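Local coordinates for protein ribokinase (Cryptococcus neoformans var. grubii serotype A, PDB 6XK2) that probably phosphorylates D-ribose at O-5 with ATP and a divalent metal ion, feeding ribose 5-phosphate into nucleotide synthesis and the pentose phosphate pathway, at residues S190-N195 with V241-T246; D281-Y286 with V306-C311; Y124-P129 with P148-L153; L141-E146 with A154-A159. One frame throughout, in Å; residues are numbered along the deposited sequence.

Overall arrangement
Along the chain, contacts 3 and 4 come first, their segments alternating, and contacts 1 and 2 follow one after the other. Contacts 1 and 4 lie on the same nine-stranded sheet, with centres about 15 Å apart: contact 1 pairs strands 191-195 and 242-246, while contact 4 sets helix 149-160 on strand 140-143. That helix also serves contact 3, centred about 11 Å from contact 4. Contact 2, between helices 279-292 and 297-312, touches contact 1 where Phe283 meets Ile244, and both reach ADP. Contacts 2 and 3 lie on opposite sides of the chain's centre. Contacts 2 and 4, nearest atoms about 5 Å apart, hold the predicted substrate residues Asp281 and Glu146 of this PfkB-family fold.

Contact 1 (S190-N195 with V241-T246); sequences SWLIVN and VGIICT. With ADP (adenosine-5'-diphosphate), chain E.
Trp191 lies over Gly242 where two neighbouring parallel strands, 191-195 and 242-246, pair in the central sheet of the PfkB-type kinase fold; their axes approach to 4.6 Å at an angle of 20°. The CA of Gly242 sits over one face of the indole, 4.1 Å from the centroid of the six-membered ring and displaced toward its rim, a CH-pi contact. A chi1 of -74°, with CG beside the backbone N, swings the indole across to the partner strand, where CZ3 also meets CG1 of Ile244 at 3.8 Å. Ile193 shares this side of the sheet, which helix 279-292 covers through Phe283 and Phe287. On the other side, Leu192 packs against Val241 and Ile243, backed by helix 220-232. Between the faces runs a regular ladder in which Leu192 and Val194 each give an N-H to the partner strand and receive one at the carbonyl; the bond from Ile244 N to Leu192 O, 2.8 Å long, is nearly straight at 170°. At the C-terminal ends the strands reach ADP. Asn195 caps the following helix: its OD1 takes the N-H of Glu198, while ND2 makes a weak bond to O1B of the beta-phosphate. Thr246 makes the shorter link, OG1 to O2A of the alpha-phosphate at 3.0 Å.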
loop_
_atom_site.group_PDB
_atom_site.type_symbol
_atom_site.label_atom_id
_atom_site.label_comp_id
_atom_site.label_asym_id
_atom_site.label_seq_id
_atom_site.Cartn_x
_atom_site.Cartn_y
_atom_site.Cartn_z
ATOM N N SER A 190 28.741 -13.105 16.804
ATOM C CA SER A 190 28.560 -14.229 17.712
ATOM C C SER A 190 27.466 -15.170 17.227
ATOM O O SER A 190 27.654 -16.391 17.248
ATOM C CB SER A 190 28.239 -13.740 19.130
ATOM O OG SER A 190 29.274 -12.910 19.647
ATOM N N TRP A 191 26.348 -14.616 16.743
ATOM C CA TRP A 191 25.166 -15.388 16.381
ATOM C C TRP A 191 24.553 -14.897 15.077
ATOM O O TRP A 191 24.380 -13.693 14.865
ATOM C CB TRP A 191 24.116 -15.323 17.486
ATOM C CG TRP A 191 24.471 -16.142 18.652
ATOM C CD1 TRP A 191 25.009 -15.699 19.820
ATOM C CD2 TRP A 191 24.313 -17.562 18.791
ATOM N NE1 TRP A 191 25.200 -16.751 20.676
ATOM C CE2 TRP A 191 24.779 -17.907 20.072
ATOM C CE3 TRP A 191 23.812 -18.569 17.960
ATOM C CZ2 TRP A 191 24.763 -19.217 20.547
ATOM C CZ3 TRP A 191 23.800 -19.872 18.432
ATOM C CH2 TRP A 191 24.270 -20.182 19.717
ATOM N N LEU A 192 24.214 -15.845 14.218
ATOM C CA LEU A 192 23.445 -15.601 13.015
ATOM C C LEU A 192 22.078 -16.240 13.231
ATOM O O LEU A 192 22.000 -17.430 13.559
ATOM C CB LEU A 192 24.151 -16.192 11.800
ATOM C CG LEU A 192 23.388 -16.194 10.477
ATOM C CD1 LEU A 192 23.382 -14.801 9.845
ATOM C CD2 LEU A 192 23.941 -17.246 9.536
ATOM N N ILE A 193 21.015 -15.443 13.116
ATOM C CA ILE A 193 19.646 -15.938 13.211
ATOM C C ILE A 193 18.969 -15.791 11.850
ATOM O O ILE A 193 18.841 -14.678 11.324
ATOM C CB ILE A 193 18.837 -15.200 14.285
ATOM C CG1 ILE A 193 19.550 -15.235 15.630
ATOM C CG2 ILE A 193 17.438 -15.825 14.399
ATOM C CD1 ILE A 193 18.814 -14.438 16.696
ATOM N N VAL A 194 18.480 -16.913 11.317
ATOM C CA VAL A 194 17.867 -16.976 10.000
ATOM C C VAL A 194 16.720 -17.977 10.029
ATOM O O VAL A 194 16.601 -18.797 10.945
ATOM C CB VAL A 194 18.876 -17.387 8.903
ATOM C CG1 VAL A 194 19.874 -16.271 8.656
ATOM C CG2 VAL A 194 19.563 -18.701 9.275
ATOM N N ASN A 195 15.863 -17.901 9.009
ATOM C CA ASN A 195 14.918 -18.971 8.733
ATOM C C ASN A 195 15.508 -19.848 7.634
ATOM O O ASN A 195 16.608 -19.597 7.146
ATOM C CB ASN A 195 13.529 -18.410 8.374
ATOM C CG ASN A 195 13.556 -17.429 7.206
ATOM O OD1 ASN A 195 14.132 -17.699 6.151
ATOM N ND2 ASN A 195 12.916 -16.281 7.394
ATOM N N VAL A 241 30.983 -18.504 14.451
ATOM C CA VAL A 241 29.633 -17.959 14.517
ATOM C C VAL A 241 28.653 -19.084 14.830
ATOM O O VAL A 241 28.550 -20.056 14.079
ATOM C CB VAL A 241 29.273 -17.262 13.198
ATOM C CG1 VAL A 241 27.896 -16.605 13.278
ATOM C CG2 VAL A 241 30.343 -16.258 12.844
ATOM N N GLY A 242 27.928 -18.955 15.935
ATOM C CA GLY A 242 26.794 -19.836 16.167
ATOM C C GLY A 242 25.607 -19.479 15.283
ATOM O O GLY A 242 25.401 -18.326 14.904
ATOM N N ILE A 243 24.816 -20.491 14.935
ATOM C CA ILE A 243 23.754 -20.338 13.947
ATOM C C ILE A 243 22.437 -20.830 14.521
ATOM O O ILE A 243 22.368 -21.930 15.078
ATOM C CB ILE A 243 24.067 -21.093 12.645
ATOM C CG1 ILE A 243 25.412 -20.642 12.075
ATOM C CG2 ILE A 243 22.941 -20.895 11.642
ATOM C CD1 ILE A 243 25.976 -21.617 11.077
ATOM N N ILE A 244 21.386 -20.034 14.355
ATOM C CA ILE A 244 20.034 -20.451 14.696
ATOM C C ILE A 244 19.169 -20.382 13.454
ATOM O O ILE A 244 19.079 -19.328 12.814
ATOM C CB ILE A 244 19.436 -19.578 15.799
ATOM C CG1 ILE A 244 20.211 -19.810 17.081
ATOM C CG2 ILE A 244 17.948 -19.906 15.964
ATOM C CD1 ILE A 244 19.802 -18.887 18.121
ATOM N N CYS A 245 18.512 -21.496 13.130
ATOM C CA CYS A 245 17.573 -21.562 12.014
ATOM C C CYS A 245 16.178 -21.837 12.560
ATOM O O CYS A 245 15.907 -22.932 13.067
ATOM C CB CYS A 245 17.983 -22.633 11.005
ATOM S SG CYS A 245 16.998 -22.596 9.485
ATOM N N THR A 246 15.296 -20.844 12.461
ATOM C CA THR A 246 13.902 -21.028 12.852
ATOM C C THR A 246 13.108 -21.664 11.717
ATOM O O THR A 246 13.331 -21.370 10.539
ATOM C CB THR A 246 13.276 -19.690 13.231
ATOM O OG1 THR A 246 13.237 -18.860 12.070
ATOM C CG2 THR A 246 14.071 -19.000 14.331
HETATM P PB ADP E . 10.359 -15.942 10.789
HETATM O O1B ADP E . 10.413 -16.888 9.570
HETATM O O2B ADP E . 9.173 -14.918 10.632
HETATM O O3B ADP E . 11.677 -15.261 11.045
HETATM P PA ADP E . 9.232 -18.274 12.167
HETATM O O1A ADP E . 8.107 -18.398 11.193
HETATM O O2A ADP E . 10.306 -19.367 11.944
HETATM O O3A ADP E . 9.907 -16.837 12.029
HETATM O "O5'" ADP E . 8.772 -18.206 13.711
HETATM C "C5'" ADP E . 9.700 -18.222 14.817
HETATM C "C4'" ADP E . 9.172 -19.135 15.895
HETATM O "O4'" ADP E . 7.794 -18.820 16.185
HETATM C "C3'" ADP E . 9.160 -20.613 15.536
HETATM O "O3'" ADP E . 10.443 -21.192 15.717
HETATM C "C2'" ADP E . 8.107 -21.154 16.499
HETATM O "O2'" ADP E . 8.654 -21.386 17.791
HETATM C "C1'" ADP E . 7.085 -20.010 16.494
HETATM N N9 ADP E . 6.034 -20.187 15.495
HETATM C C8 ADP E . 5.985 -19.647 14.240
HETATM N N7 ADP E . 4.964 -20.057 13.519
HETATM C C5 ADP E . 4.298 -20.921 14.366
HETATM C C6 ADP E . 3.128 -21.693 14.207
HETATM N N6 ADP E . 2.406 -21.721 13.080
HETATM N N1 ADP E . 2.717 -22.439 15.256
HETATM C C2 ADP E . 3.433 -22.413 16.383
HETATM N N3 ADP E . 4.554 -21.735 16.651
HETATM C C4 ADP E . 4.933 -21.008 15.597
#

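Contact 2 (D281-Y286 with V306-C311); sequences DCFAGY and VACGIC. With ADP (adenosine-5'-diphosphate), chain E.
One face of the Tyr286 ring carries the methyl of Ala307, CB standing 3.5 Å from the centroid and only 3° off the ring normal, while the Cys282 carbonyl oxygen of its own helix lies in plane at the ring edge. All six ring carbons are thus almost equally distant from that methyl, as a centred CH-pi contact requires. Phe283 is approached differently: the sulfur of Cys308 lies at its edge, 5.4 Å from the centroid, a sulfur-aromatic contact in which SG also comes within 3.6 Å of Phe283 CB. Cys282 SG, anti to its backbone N (chi1 173°), extends toward helix 297-312 and meets Cys311 CB at 4.0 Å and Cys308 SG at 4.1 Å. The helix axes are 9.2 Å apart and roughly antiparallel, at 150°; Ala307 and two cysteines of one meet the aromatic side chains and Cys282 of the other. Cys308 CB also touches the ADP ribose at O4', 3.5 Å away. Tyr286 sends its hydroxyl to the carbonyl of Pro322. Helix 279-292 begins by Asp281, the predicted proton acceptor, salt-bridged to Lys51, and Cys311 is a predicted potassium-site residue. With no hydrogen bond crossing and the sulfurs too far apart for disulfides, apolar and sulfur contacts alone join these segments.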
loop_
_atom_site.group_PDB
_atom_site.type_symbol
_atom_site.label_atom_id
_atom_site.label_comp_id
_atom_site.label_asym_id
_atom_site.label_seq_id
_atom_site.Cartn_x
_atom_site.Cartn_y
_atom_site.Cartn_z
ATOM N N ASP A 281 10.799 -11.973 14.964
ATOM C CA ASP A 281 11.341 -10.870 15.748
ATOM C C ASP A 281 11.158 -11.103 17.241
ATOM O O ASP A 281 12.071 -10.817 18.029
ATOM C CB ASP A 281 10.707 -9.551 15.317
ATOM C CG ASP A 281 11.015 -9.217 13.879
ATOM O OD1 ASP A 281 10.204 -8.521 13.222
ATOM O OD2 ASP A 281 12.095 -9.659 13.412
ATOM N N CYS A 282 10.009 -11.652 17.648
ATOM C CA CYS A 282 9.850 -12.029 19.048
ATOM C C CYS A 282 10.948 -13.000 19.465
ATOM O O CYS A 282 11.513 -12.880 20.562
ATOM C CB CYS A 282 8.466 -12.640 19.278
ATOM S SG CYS A 282 8.184 -13.334 20.922
ATOM N N PHE A 283 11.298 -13.939 18.578
ATOM C CA PHE A 283 12.345 -14.903 18.898
ATOM C C PHE A 283 13.701 -14.220 19.049
ATOM O O PHE A 283 14.409 -14.442 20.034
ATOM C CB PHE A 283 12.414 -15.998 17.829
ATOM C CG PHE A 283 13.461 -17.034 18.120
ATOM C CD1 PHE A 283 14.771 -16.830 17.750
ATOM C CD2 PHE A 283 13.142 -18.179 18.822
ATOM C CE1 PHE A 283 15.736 -17.757 18.049
ATOM C CE2 PHE A 283 14.108 -19.120 19.116
ATOM C CZ PHE A 283 15.404 -18.906 18.734
ATOM N N ALA A 284 14.085 -13.404 18.068
ATOM C CA ALA A 284 15.387 -12.751 18.103
ATOM C C ALA A 284 15.568 -11.947 19.388
ATOM O O ALA A 284 16.594 -12.072 20.071
ATOM C CB ALA A 284 15.549 -11.857 16.874
ATOM N N GLY A 285 14.569 -11.135 19.746
ATOM C CA GLY A 285 14.681 -10.322 20.947
ATOM C C GLY A 285 14.759 -11.162 22.207
ATOM O O GLY A 285 15.593 -10.908 23.089
ATOM N N TYR A 286 13.911 -12.190 22.304
ATOM C CA TYR A 286 13.973 -13.060 23.471
ATOM C C TYR A 286 15.291 -13.806 23.534
ATOM O O TYR A 286 15.812 -14.047 24.626
ATOM C CB TYR A 286 12.799 -14.044 23.487
ATOM C CG TYR A 286 11.746 -13.628 24.475
ATOM C CD1 TYR A 286 11.763 -14.107 25.771
ATOM C CD2 TYR A 286 10.751 -12.724 24.119
ATOM C CE1 TYR A 286 10.814 -13.720 26.687
ATOM C CE2 TYR A 286 9.799 -12.326 25.031
ATOM C CZ TYR A 286 9.838 -12.823 26.317
ATOM O OH TYR A 286 8.894 -12.434 27.244
ATOM N N VAL A 306 8.545 -20.739 24.221
ATOM C CA VAL A 306 7.312 -20.453 24.952
ATOM C C VAL A 306 6.845 -19.031 24.672
ATOM O O VAL A 306 5.651 -18.786 24.459
ATOM C CB VAL A 306 7.505 -20.704 26.456
ATOM C CG1 VAL A 306 6.347 -20.142 27.240
ATOM C CG2 VAL A 306 7.620 -22.185 26.696
ATOM N N ALA A 307 7.779 -18.082 24.606
ATOM C CA ALA A 307 7.393 -16.720 24.270
ATOM C C ALA A 307 6.737 -16.673 22.893
ATOM O O ALA A 307 5.704 -16.018 22.712
ATOM C CB ALA A 307 8.609 -15.796 24.329
ATOM N N CYS A 308 7.304 -17.388 21.918
ATOM C CA CYS A 308 6.763 -17.358 20.562
ATOM C C CYS A 308 5.421 -18.074 20.456
ATOM O O CYS A 308 4.568 -17.677 19.646
ATOM C CB CYS A 308 7.764 -17.970 19.582
ATOM S SG CYS A 308 9.240 -16.969 19.341
ATOM N N GLY A 309 5.211 -19.119 21.259
ATOM C CA GLY A 309 3.901 -19.740 21.297
ATOM C C GLY A 309 2.833 -18.748 21.706
ATOM O O GLY A 309 1.785 -18.640 21.060
ATOM N N ILE A 310 3.104 -17.975 22.761
ATOM C CA ILE A 310 2.179 -16.918 23.159
ATOM C C ILE A 310 2.013 -15.916 22.028
ATOM O O ILE A 310 0.896 -15.490 21.715
ATOM C CB ILE A 310 2.669 -16.220 24.443
ATOM C CG1 ILE A 310 2.745 -17.203 25.615
ATOM C CG2 ILE A 310 1.761 -15.053 24.768
ATOM C CD1 ILE A 310 3.359 -16.618 26.876
ATOM N N CYS A 311 3.119 -15.579 21.359
ATOM C CA CYS A 311 3.099 -14.542 20.333
ATOM C C CYS A 311 2.086 -14.840 19.228
ATOM O O CYS A 311 1.342 -13.947 18.810
ATOM C CB CYS A 311 4.499 -14.394 19.743
ATOM S SG CYS A 311 4.587 -13.295 18.333
HETATM P PB ADP E . 10.359 -15.942 10.789
HETATM O O1B ADP E . 10.413 -16.888 9.570
HETATM O O2B ADP E . 9.173 -14.918 10.632
HETATM O O3B ADP E . 11.677 -15.261 11.045
HETATM P PA ADP E . 9.232 -18.274 12.167
HETATM O O1A ADP E . 8.107 -18.398 11.193
HETATM O O2A ADP E . 10.306 -19.367 11.944
HETATM O O3A ADP E . 9.907 -16.837 12.029
HETATM O "O5'" ADP E . 8.772 -18.206 13.711
HETATM C "C5'" ADP E . 9.700 -18.222 14.817
HETATM C "C4'" ADP E . 9.172 -19.135 15.895
HETATM O "O4'" ADP E . 7.794 -18.820 16.185
HETATM C "C3'" ADP E . 9.160 -20.613 15.536
HETATM O "O3'" ADP E . 10.443 -21.192 15.717
HETATM C "C2'" ADP E . 8.107 -21.154 16.499
HETATM O "O2'" ADP E . 8.654 -21.386 17.791
HETATM C "C1'" ADP E . 7.085 -20.010 16.494
HETATM N N9 ADP E . 6.034 -20.187 15.495
HETATM C C8 ADP E . 5.985 -19.647 14.240
HETATM N N7 ADP E . 4.964 -20.057 13.519
HETATM C C5 ADP E . 4.298 -20.921 14.366
HETATM C C6 ADP E . 3.128 -21.693 14.207
HETATM N N6 ADP E . 2.406 -21.721 13.080
HETATM N N1 ADP E . 2.717 -22.439 15.256
HETATM C C2 ADP E . 3.433 -22.413 16.383
HETATM N N3 ADP E . 4.554 -21.735 16.651
HETATM C C4 ADP E . 4.933 -21.008 15.597
#

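Contact 3 (Y124-P129 with P148-L153); sequences YYLPSP and PLSSTL
Tyr124 and Pro148 bring an irregular loop and the start of a helix together, their CA atoms 5.7 Å apart, and the chains then diverge to 8.1 Å between the CA atoms of Leu126 and Ser151. The Tyr124 phenol lies across the proline, with Pro148 CD over one ring face at 3.7 Å from the centroid and 20° off the normal, displaced toward the rim. This CH-pi contact is closest at CD1 of Tyr124, 3.4 Å from Pro148 CD, and the ring continues past the proline N toward its CA. Leu126 meets the same pyrrolidine through another atom: its CD1 is 3.6 Å from Pro148 CG. The leucine chi1 of -82° sets CG beside the backbone N and directs the branched end to the helix start, where CD1 also lies 3.8 Å from Ser150 OG and CD2 faces Ser151 CB. Ser151 turns its hydroxyl to Arg18. Pro148 thus has Tyr124 on its CD and Leu126 on its CG, without a hydrogen bond between the segments. In the fold, an exposed loop after strand 114-119 and before strand 140-143 packs here on the N-cap proline of helix 149-160, close to Glu146, which is predicted to bind substrate.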
loop_
_atom_site.group_PDB
_atom_site.type_symbol
_atom_site.label_atom_id
_atom_site.label_comp_id
_atom_site.label_asym_id
_atom_site.label_seq_id
_atom_site.Cartn_x
_atom_site.Cartn_y
_atom_site.Cartn_z
ATOM N N TYR A 124 16.970 5.333 6.601
ATOM C CA TYR A 124 18.208 5.515 5.859
ATOM C C TYR A 124 18.828 6.895 6.067
ATOM O O TYR A 124 19.744 7.266 5.328
ATOM C CB TYR A 124 17.978 5.259 4.371
ATOM C CG TYR A 124 18.332 3.852 3.952
ATOM C CD1 TYR A 124 17.808 2.753 4.632
ATOM C CD2 TYR A 124 19.164 3.617 2.866
ATOM C CE1 TYR A 124 18.113 1.463 4.248
ATOM C CE2 TYR A 124 19.476 2.331 2.474
ATOM C CZ TYR A 124 18.951 1.260 3.165
ATOM O OH TYR A 124 19.262 -0.019 2.774
ATOM N N TYR A 125 18.352 7.657 7.052
ATOM C CA TYR A 125 19.017 8.893 7.456
ATOM C C TYR A 125 20.388 8.599 8.041
ATOM O O TYR A 125 20.505 7.843 9.012
ATOM C CB TYR A 125 18.188 9.655 8.479
ATOM C CG TYR A 125 18.904 10.874 9.047
ATOM C CD1 TYR A 125 19.045 12.039 8.290
ATOM C CD2 TYR A 125 19.433 10.859 10.335
ATOM C CE1 TYR A 125 19.678 13.153 8.803
ATOM C CE2 TYR A 125 20.070 11.967 10.855
ATOM C CZ TYR A 125 20.193 13.111 10.088
ATOM O OH TYR A 125 20.830 14.218 10.616
ATOM N N LEU A 126 21.414 9.205 7.457
ATOM C CA LEU A 126 22.798 9.079 7.916
ATOM C C LEU A 126 23.357 10.483 8.096
ATOM O O LEU A 126 23.547 11.205 7.095
ATOM C CB LEU A 126 23.650 8.267 6.946
ATOM C CG LEU A 126 23.479 6.766 7.144
ATOM C CD1 LEU A 126 24.489 6.017 6.292
ATOM C CD2 LEU A 126 23.631 6.422 8.623
ATOM N N PRO A 127 23.618 10.916 9.326
ATOM C CA PRO A 127 24.179 12.254 9.526
ATOM C C PRO A 127 25.527 12.391 8.827
ATOM O O PRO A 127 26.274 11.423 8.672
ATOM C CB PRO A 127 24.332 12.349 11.050
ATOM C CG PRO A 127 23.467 11.258 11.609
ATOM C CD PRO A 127 23.501 10.165 10.587
ATOM N N SER A 128 25.821 13.611 8.383
ATOM C CA SER A 128 27.066 13.916 7.683
ATOM C C SER A 128 27.725 15.097 8.384
ATOM O O SER A 128 27.161 16.215 8.373
ATOM C CB SER A 128 26.808 14.226 6.205
ATOM O OG SER A 128 28.019 14.483 5.516
ATOM N N PRO A 129 28.917 14.923 8.985
ATOM C CA PRO A 129 29.725 13.691 9.011
ATOM C C PRO A 129 29.237 12.590 9.967
ATOM O O PRO A 129 28.296 12.791 10.737
ATOM C CB PRO A 129 31.105 14.198 9.454
ATOM C CG PRO A 129 30.826 15.434 10.229
ATOM C CD PRO A 129 29.633 16.066 9.578
ATOM N N PRO A 148 20.917 1.424 6.354
ATOM C CA PRO A 148 22.013 1.294 5.381
ATOM C C PRO A 148 23.084 0.349 5.903
ATOM O O PRO A 148 23.416 0.350 7.088
ATOM C CB PRO A 148 22.535 2.726 5.218
ATOM C CG PRO A 148 21.841 3.543 6.249
ATOM C CD PRO A 148 20.601 2.830 6.647
ATOM N N LEU A 149 23.570 -0.509 5.006
ATOM C CA LEU A 149 24.494 -1.570 5.390
ATOM C C LEU A 149 25.787 -1.016 5.965
ATOM O O LEU A 149 26.387 -1.637 6.853
ATOM C CB LEU A 149 24.789 -2.463 4.186
ATOM C CG LEU A 149 25.707 -3.662 4.419
ATOM C CD1 LEU A 149 25.133 -4.559 5.511
ATOM C CD2 LEU A 149 25.898 -4.431 3.124
ATOM N N SER A 150 26.243 0.137 5.469
ATOM C CA SER A 150 27.453 0.738 6.024
ATOM C C SER A 150 27.289 1.009 7.510
ATOM O O SER A 150 28.245 0.871 8.287
ATOM C CB SER A 150 27.784 2.039 5.299
ATOM O OG SER A 150 26.820 3.030 5.633
ATOM N N SER A 151 26.087 1.419 7.922
ATOM C CA SER A 151 25.844 1.660 9.338
ATOM C C SER A 151 25.854 0.352 10.122
ATOM O O SER A 151 26.469 0.260 11.188
ATOM C CB SER A 151 24.535 2.416 9.523
ATOM O OG SER A 151 24.425 2.859 10.862
ATOM N N THR A 152 25.166 -0.668 9.620
ATOM C CA THR A 152 25.221 -1.972 10.273
ATOM C C THR A 152 26.653 -2.480 10.381
ATOM O O THR A 152 27.061 -3.000 11.430
ATOM C CB THR A 152 24.343 -2.971 9.517
ATOM O OG1 THR A 152 22.970 -2.558 9.602
ATOM C CG2 THR A 152 24.499 -4.371 10.087
ATOM N N LEU A 153 27.429 -2.344 9.298
ATOM C CA LEU A 153 28.817 -2.789 9.299
ATOM C C LEU A 153 29.667 -1.975 10.269
ATOM O O LEU A 153 30.462 -2.536 11.037
ATOM C CB LEU A 153 29.382 -2.698 7.883
ATOM C CG LEU A 153 28.822 -3.647 6.828
ATOM C CD1 LEU A 153 29.453 -3.395 5.484
ATOM C CD2 LEU A 153 29.063 -5.063 7.248
#

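Contact 4 (L141-E146 with A154-A159); sequences LLVQNE and AYLTAA. With EDO (1,2-ethanediol), chain F.
A beta-alpha-beta unit, strand 140-143, helix 149-160 and strand 167-170, owes part of its core to Leu141, whose side chain points from the strand toward the helix. Its CD2 is the main point of touch, 3.6 Å from Ala159 CB. The same methyl meets Leu156 CD2 and the carbonyl oxygen of Tyr155. With CG anti to the backbone N (chi1 169°), the leucine reaches across to the helix surface between these residues. Val143, two residues on and facing the same way, adds a longer contact from CG2 to Leu156 CD2 at 4.2 Å. Beyond the strand, Glu146, predicted to bind substrate, accepts a 2.7 Å hydrogen bond at OE2 from O1 of a 1,2-ethanediol, probably from the crystallisation liquor, which Asn22 and Asp24 also hold; its OE1 is held by Ser20 and by Lys51 N. The strand and helix run nearly antiparallel, 160° apart at 9.5 Å between axes; strands 15-18 and 167-170 flank strand 140-143, and Tyr155 and Leu156 extend the helix packing onto them.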
loop_
_atom_site.group_PDB
_atom_site.type_symbol
_atom_site.label_atom_id
_atom_site.label_comp_id
_atom_site.label_asym_id
_atom_site.label_seq_id
_atom_site.Cartn_x
_atom_site.Cartn_y
_atom_site.Cartn_z
ATOM N N LEU A 141 25.124 -6.510 20.816
ATOM C CA LEU A 141 24.783 -5.709 19.645
ATOM C C LEU A 141 23.886 -6.547 18.744
ATOM O O LEU A 141 24.236 -7.677 18.389
ATOM C CB LEU A 141 26.038 -5.244 18.865
ATOM C CG LEU A 141 25.713 -4.640 17.483
ATOM C CD1 LEU A 141 25.045 -3.302 17.646
ATOM C CD2 LEU A 141 26.892 -4.514 16.530
ATOM N N LEU A 142 22.718 -6.012 18.414
ATOM C CA LEU A 142 21.733 -6.679 17.573
ATOM C C LEU A 142 21.494 -5.841 16.322
ATOM O O LEU A 142 21.231 -4.633 16.417
ATOM C CB LEU A 142 20.431 -6.892 18.345
ATOM C CG LEU A 142 19.268 -7.580 17.631
ATOM C CD1 LEU A 142 19.642 -8.906 16.996
ATOM C CD2 LEU A 142 18.090 -7.741 18.592
ATOM N N VAL A 143 21.577 -6.476 15.155
ATOM C CA VAL A 143 21.493 -5.759 13.890
ATOM C C VAL A 143 20.718 -6.586 12.877
ATOM O O VAL A 143 20.708 -7.819 12.917
ATOM C CB VAL A 143 22.891 -5.402 13.332
ATOM C CG1 VAL A 143 23.430 -4.126 14.006
ATOM C CG2 VAL A 143 23.866 -6.575 13.508
ATOM N N GLN A 144 20.078 -5.889 11.947
ATOM C CA GLN A 144 19.393 -6.532 10.834
ATOM C C GLN A 144 19.865 -5.870 9.557
ATOM O O GLN A 144 21.035 -5.493 9.451
ATOM C CB GLN A 144 17.875 -6.455 10.969
ATOM C CG GLN A 144 17.386 -6.845 12.333
ATOM C CD GLN A 144 17.443 -5.694 13.304
ATOM O OE1 GLN A 144 17.421 -4.520 12.898
ATOM N NE2 GLN A 144 17.504 -6.013 14.597
ATOM N N ASN A 145 18.999 -5.754 8.564
ATOM C CA ASN A 145 19.427 -5.126 7.321
ATOM C C ASN A 145 18.409 -4.112 6.815
ATOM O O ASN A 145 18.287 -3.895 5.607
ATOM C CB ASN A 145 19.733 -6.183 6.261
ATOM C CG ASN A 145 20.453 -5.603 5.049
ATOM O OD1 ASN A 145 21.231 -4.648 5.164
ATOM N ND2 ASN A 145 20.191 -6.179 3.882
ATOM N N GLU A 146 17.674 -3.469 7.711
ATOM C CA GLU A 146 16.685 -2.486 7.286
ATOM C C GLU A 146 17.194 -1.050 7.405
ATOM O O GLU A 146 16.436 -0.100 7.181
ATOM C CB GLU A 146 15.399 -2.685 8.076
ATOM C CG GLU A 146 14.590 -3.812 7.512
ATOM C CD GLU A 146 13.255 -4.015 8.182
ATOM O OE1 GLU A 146 12.945 -3.319 9.180
ATOM O OE2 GLU A 146 12.507 -4.884 7.694
ATOM N N ALA A 154 29.501 -0.654 10.272
ATOM C CA ALA A 154 30.302 0.167 11.170
ATOM C C ALA A 154 30.030 -0.204 12.617
ATOM O O ALA A 154 30.948 -0.212 13.442
ATOM C CB ALA A 154 30.021 1.649 10.928
ATOM N N TYR A 155 28.773 -0.537 12.941
ATOM C CA TYR A 155 28.451 -0.958 14.302
ATOM C C TYR A 155 29.091 -2.302 14.637
ATOM O O TYR A 155 29.631 -2.475 15.738
ATOM C CB TYR A 155 26.937 -0.991 14.498
ATOM C CG TYR A 155 26.417 0.370 14.886
ATOM C CD1 TYR A 155 26.385 1.406 13.963
ATOM C CD2 TYR A 155 26.022 0.643 16.188
ATOM C CE1 TYR A 155 25.945 2.659 14.311
ATOM C CE2 TYR A 155 25.571 1.910 16.547
ATOM C CZ TYR A 155 25.541 2.907 15.603
ATOM O OH TYR A 155 25.103 4.163 15.940
ATOM N N LEU A 156 29.074 -3.252 13.698
ATOM C CA LEU A 156 29.715 -4.543 13.947
ATOM C C LEU A 156 31.221 -4.393 14.112
ATOM O O LEU A 156 31.828 -5.018 14.992
ATOM C CB LEU A 156 29.412 -5.513 12.813
ATOM C CG LEU A 156 28.083 -6.235 12.865
ATOM C CD1 LEU A 156 27.930 -6.951 11.554
ATOM C CD2 LEU A 156 28.025 -7.215 14.034
ATOM N N THR A 157 31.851 -3.608 13.232
ATOM C CA THR A 157 33.270 -3.334 13.387
ATOM C C THR A 157 33.548 -2.762 14.769
ATOM O O THR A 157 34.470 -3.205 15.466
ATOM C CB THR A 157 33.745 -2.375 12.290
ATOM O OG1 THR A 157 33.463 -2.939 11.003
ATOM C CG2 THR A 157 35.224 -2.120 12.396
ATOM N N ALA A 158 32.722 -1.807 15.202
ATOM C CA ALA A 158 32.926 -1.201 16.515
ATOM C C ALA A 158 32.679 -2.205 17.634
ATOM O O ALA A 158 33.444 -2.254 18.602
ATOM C CB ALA A 158 32.026 0.024 16.677
ATOM N N ALA A 159 31.634 -3.030 17.512
ATOM C CA ALA A 159 31.396 -4.062 18.515
ATOM C C ALA A 159 32.573 -5.022 18.597
ATOM O O ALA A 159 33.053 -5.339 19.691
ATOM C CB ALA A 159 30.105 -4.821 18.204
HETATM C C1 EDO F . 9.186 -5.761 8.047
HETATM O O1 EDO F . 10.262 -5.536 8.959
HETATM C C2 EDO F . 7.949 -5.133 8.676
HETATM O O2 EDO F . 8.346 -3.921 9.330
#